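Local coordinates for capsid polyprotein (Turkey astrovirus 2, PDB 3TS3), which forms the dimeric spike (projection domain) of the astrovirus capsid polyprotein, which probably self-assembles into an icosahedral T=3 immature capsid, at residues Val98-Met102 with Lys103-Gln107. Numbering follows the deposited sequence. Where two conformers were deposited one is given.
Sequences VMQTM and KTLKQ
The hydroxyl of Thr104 is gripped twice where strand 98-101 runs into a short helix: OG1 gives its proton to Gln100 OE1 at 2.8 Å and accepts from Thr101 N at 3.0 Å. The donated proton meets a lone pair of the amide oxygen, in the carbonyl plane, and Gln100 reaches it by a bend at chi2 (-82°) that brings OE1 to the hydroxyl. Thr101, at the N-cap, holds its OG1 between backbone N and carbonyl carbon (chi1 58°), where it receives Thr104 N along an almost straight line (3.1 Å, 176°). Each threonine hydroxyl thus meets the other residue's backbone N-H, the reciprocal pattern of a capping box. Behind the box, Leu105 N donates a hydrogen bond to Thr101 O at 2.9 Å, closing the first turn, and the bond from Lys106 N to Met102 O is weak. On the apolar side, Met102 and Leu105 lie side by side, CE to CD2 at 3.9 Å, and both pack on Tyr165 of strand 164-171. The amide of Gln100 has partners beyond the turn as well, OE1 with Thr14 OG1 and NE2 with Phe17 O, which hold its rotation. In this buried junction, side chains take over the pairing of N-H groups at the helix start, letting strand 98-101 turn into helix without leaving Thr101 N or Thr104 N unsatisfied.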
ATOM      1  N   VAL C  98      -8.796  -1.285  -6.225  1.00  5.73           N
ATOM      2  CA  VAL C  98      -9.483  -1.405  -4.949  1.00  6.25           C
ATOM      3  C   VAL C  98     -10.876  -1.975  -5.187  1.00  6.57           C
ATOM      4  O   VAL C  98     -11.679  -1.392  -5.883  1.00  7.15           O
ATOM      5  CB  VAL C  98      -9.605  -0.037  -4.257  1.00  5.77           C
ATOM      6  CG1 VAL C  98     -10.579  -0.105  -3.081  1.00  6.52           C
ATOM      7  CG2 VAL C  98      -8.225   0.469  -3.819  1.00  5.74           C
ATOM      8  N   MET C  99     -11.126  -3.149  -4.628  1.00  6.69           N
ATOM      9  CA  MET C  99     -12.364  -3.796  -4.958  0.50  6.27           C
ATOM     10  C   MET C  99     -13.118  -4.141  -3.691  1.00  6.69           C
ATOM     11  O   MET C  99     -14.284  -4.482  -3.808  1.00  7.59           O
ATOM     12  CB  MET C  99     -12.183  -5.008  -5.903  0.50  5.92           C
ATOM     13  CG  MET C  99     -11.157  -6.057  -5.463  0.50  4.96           C
ATOM     14  SD  MET C  99     -11.894  -7.293  -4.372  0.50  3.55           S
ATOM     15  CE  MET C  99     -10.474  -7.876  -3.449  0.50  6.12           C
ATOM     16  N   GLN C 100     -12.541  -3.843  -2.534  1.00  6.14           N
ATOM     17  CA  GLN C 100     -13.278  -3.816  -1.273  1.00  5.88           C
ATOM     18  C   GLN C 100     -12.754  -2.725  -0.378  1.00  6.17           C
ATOM     19  O   GLN C 100     -11.592  -2.386  -0.420  1.00  6.07           O
ATOM     20  CB  GLN C 100     -13.161  -5.121  -0.464  1.00  6.31           C
ATOM     21  CG  GLN C 100     -13.444  -6.397  -1.204  1.00  6.48           C
ATOM     22  CD  GLN C 100     -14.919  -6.725  -1.316  1.00  8.13           C
ATOM     23  OE1 GLN C 100     -15.781  -6.008  -0.819  1.00  7.92           O
ATOM     24  NE2 GLN C 100     -15.206  -7.830  -1.971  1.00  9.17           N
ATOM     25  N   THR C 101     -13.641  -2.197   0.452  1.00  6.38           N
ATOM     26  CA  THR C 101     -13.257  -1.408   1.598  1.00  6.80           C
ATOM     27  C   THR C 101     -13.475  -2.359   2.763  1.00  7.22           C
ATOM     28  O   THR C 101     -14.028  -3.426   2.592  1.00  7.70           O
ATOM     29  CB  THR C 101     -14.114  -0.175   1.807  1.00  6.67           C
ATOM     30  OG1 THR C 101     -15.475  -0.564   1.960  1.00  7.26           O
ATOM     31  CG2 THR C 101     -13.992   0.768   0.630  1.00  6.64           C
ATOM     32  N   MET C 102     -13.037  -1.980   3.948  1.00  7.51           N
ATOM     33  CA  MET C 102     -13.284  -2.826   5.103  1.00  7.38           C
ATOM     34  C   MET C 102     -14.791  -2.932   5.327  1.00  7.64           C
ATOM     35  O   MET C 102     -15.291  -3.957   5.743  1.00  8.86           O
ATOM     36  CB  MET C 102     -12.553  -2.324   6.349  1.00  7.13           C
ATOM     37  CG  MET C 102     -11.020  -2.494   6.302  1.00  8.17           C
ATOM     38  SD  MET C 102     -10.430  -4.188   5.972  1.00  9.88           S
ATOM     39  CE  MET C 102     -10.118  -4.073   4.200  1.00  9.54           C
ATOM     40  N   LYS C 103     -15.516  -1.857   5.053  1.00  7.66           N
ATOM     41  CA  LYS C 103     -16.964  -1.911   5.211  1.00  7.95           C
ATOM     42  C   LYS C 103     -17.643  -2.906   4.270  1.00  7.96           C
ATOM     43  O   LYS C 103     -18.434  -3.723   4.700  1.00  8.20           O
ATOM     44  CB  LYS C 103     -17.559  -0.520   4.978  1.00  8.02           C
ATOM     45  CG  LYS C 103     -19.071  -0.485   5.041  1.00  9.26           C
ATOM     46  CD  LYS C 103     -19.628   0.844   4.585  1.00 10.33           C
ATOM     47  CE  LYS C 103     -19.306   1.944   5.559  1.00 10.79           C
ATOM     48  NZ  LYS C 103     -20.087   3.154   5.186  1.00 11.35           N
ATOM     49  N   THR C 104     -17.326  -2.843   2.985  1.00  7.50           N
ATOM     50  CA  THR C 104     -17.895  -3.790   2.027  1.00  7.53           C
ATOM     51  C   THR C 104     -17.443  -5.231   2.308  1.00  8.00           C
ATOM     52  O   THR C 104     -18.164  -6.188   2.070  1.00  8.51           O
ATOM     53  CB  THR C 104     -17.656  -3.398   0.553  1.00  8.02           C
ATOM     54  OG1 THR C 104     -16.273  -3.516   0.239  1.00  7.15           O
ATOM     55  CG2 THR C 104     -18.125  -1.973   0.278  1.00  7.40           C
ATOM     56  N   LEU C 105     -16.237  -5.366   2.832  1.00  8.03           N
ATOM     57  CA  LEU C 105     -15.672  -6.676   3.113  1.00  8.07           C
ATOM     58  C   LEU C 105     -16.479  -7.410   4.184  1.00  8.68           C
ATOM     59  O   LEU C 105     -16.410  -8.619   4.293  1.00  8.98           O
ATOM     60  CB  LEU C 105     -14.201  -6.561   3.501  1.00  7.95           C
ATOM     61  CG  LEU C 105     -13.398  -7.865   3.570  1.00  8.61           C
ATOM     62  CD1 LEU C 105     -13.432  -8.645   2.261  1.00  9.79           C
ATOM     63  CD2 LEU C 105     -11.976  -7.545   3.975  1.00  9.89           C
ATOM     64  N   LYS C 106     -17.267  -6.666   4.944  1.00  8.68           N
ATOM     65  CA  LYS C 106     -18.073  -7.264   6.008  1.00  9.10           C
ATOM     66  C   LYS C 106     -19.063  -8.244   5.394  1.00  9.49           C
ATOM     67  O   LYS C 106     -19.513  -9.170   6.039  1.00 10.39           O
ATOM     68  CB  LYS C 106     -18.814  -6.206   6.829  1.00  9.25           C
ATOM     69  CG  LYS C 106     -17.930  -5.399   7.751  1.00  9.58           C
ATOM     70  CD  LYS C 106     -18.736  -4.427   8.606  1.00 10.24           C
ATOM     71  CE  LYS C 106     -17.815  -3.628   9.517  1.00 10.79           C
ATOM     72  NZ  LYS C 106     -18.555  -2.642  10.356  1.00 12.13           N
ATOM     73  N   GLN C 107     -19.397  -8.016   4.137  1.00 10.05           N
ATOM     74  CA  GLN C 107     -20.310  -8.892   3.419  1.00 10.21           C
ATOM     75  C   GLN C 107     -19.732 -10.287   3.224  1.00 10.43           C
ATOM     76  O   GLN C 107     -20.459 -11.240   2.992  1.00 11.46           O
ATOM     77  CB  GLN C 107     -20.677  -8.300   2.066  1.00 10.29           C
ATOM     78  CG  GLN C 107     -21.445  -7.014   2.150  1.00 11.22           C
ATOM     79  CD  GLN C 107     -21.438  -6.246   0.843  1.00 11.60           C
ATOM     80  OE1 GLN C 107     -21.605  -6.817  -0.229  1.00 13.28           O
ATOM     81  NE2 GLN C 107     -21.254  -4.942   0.937  1.00 11.91           N
TER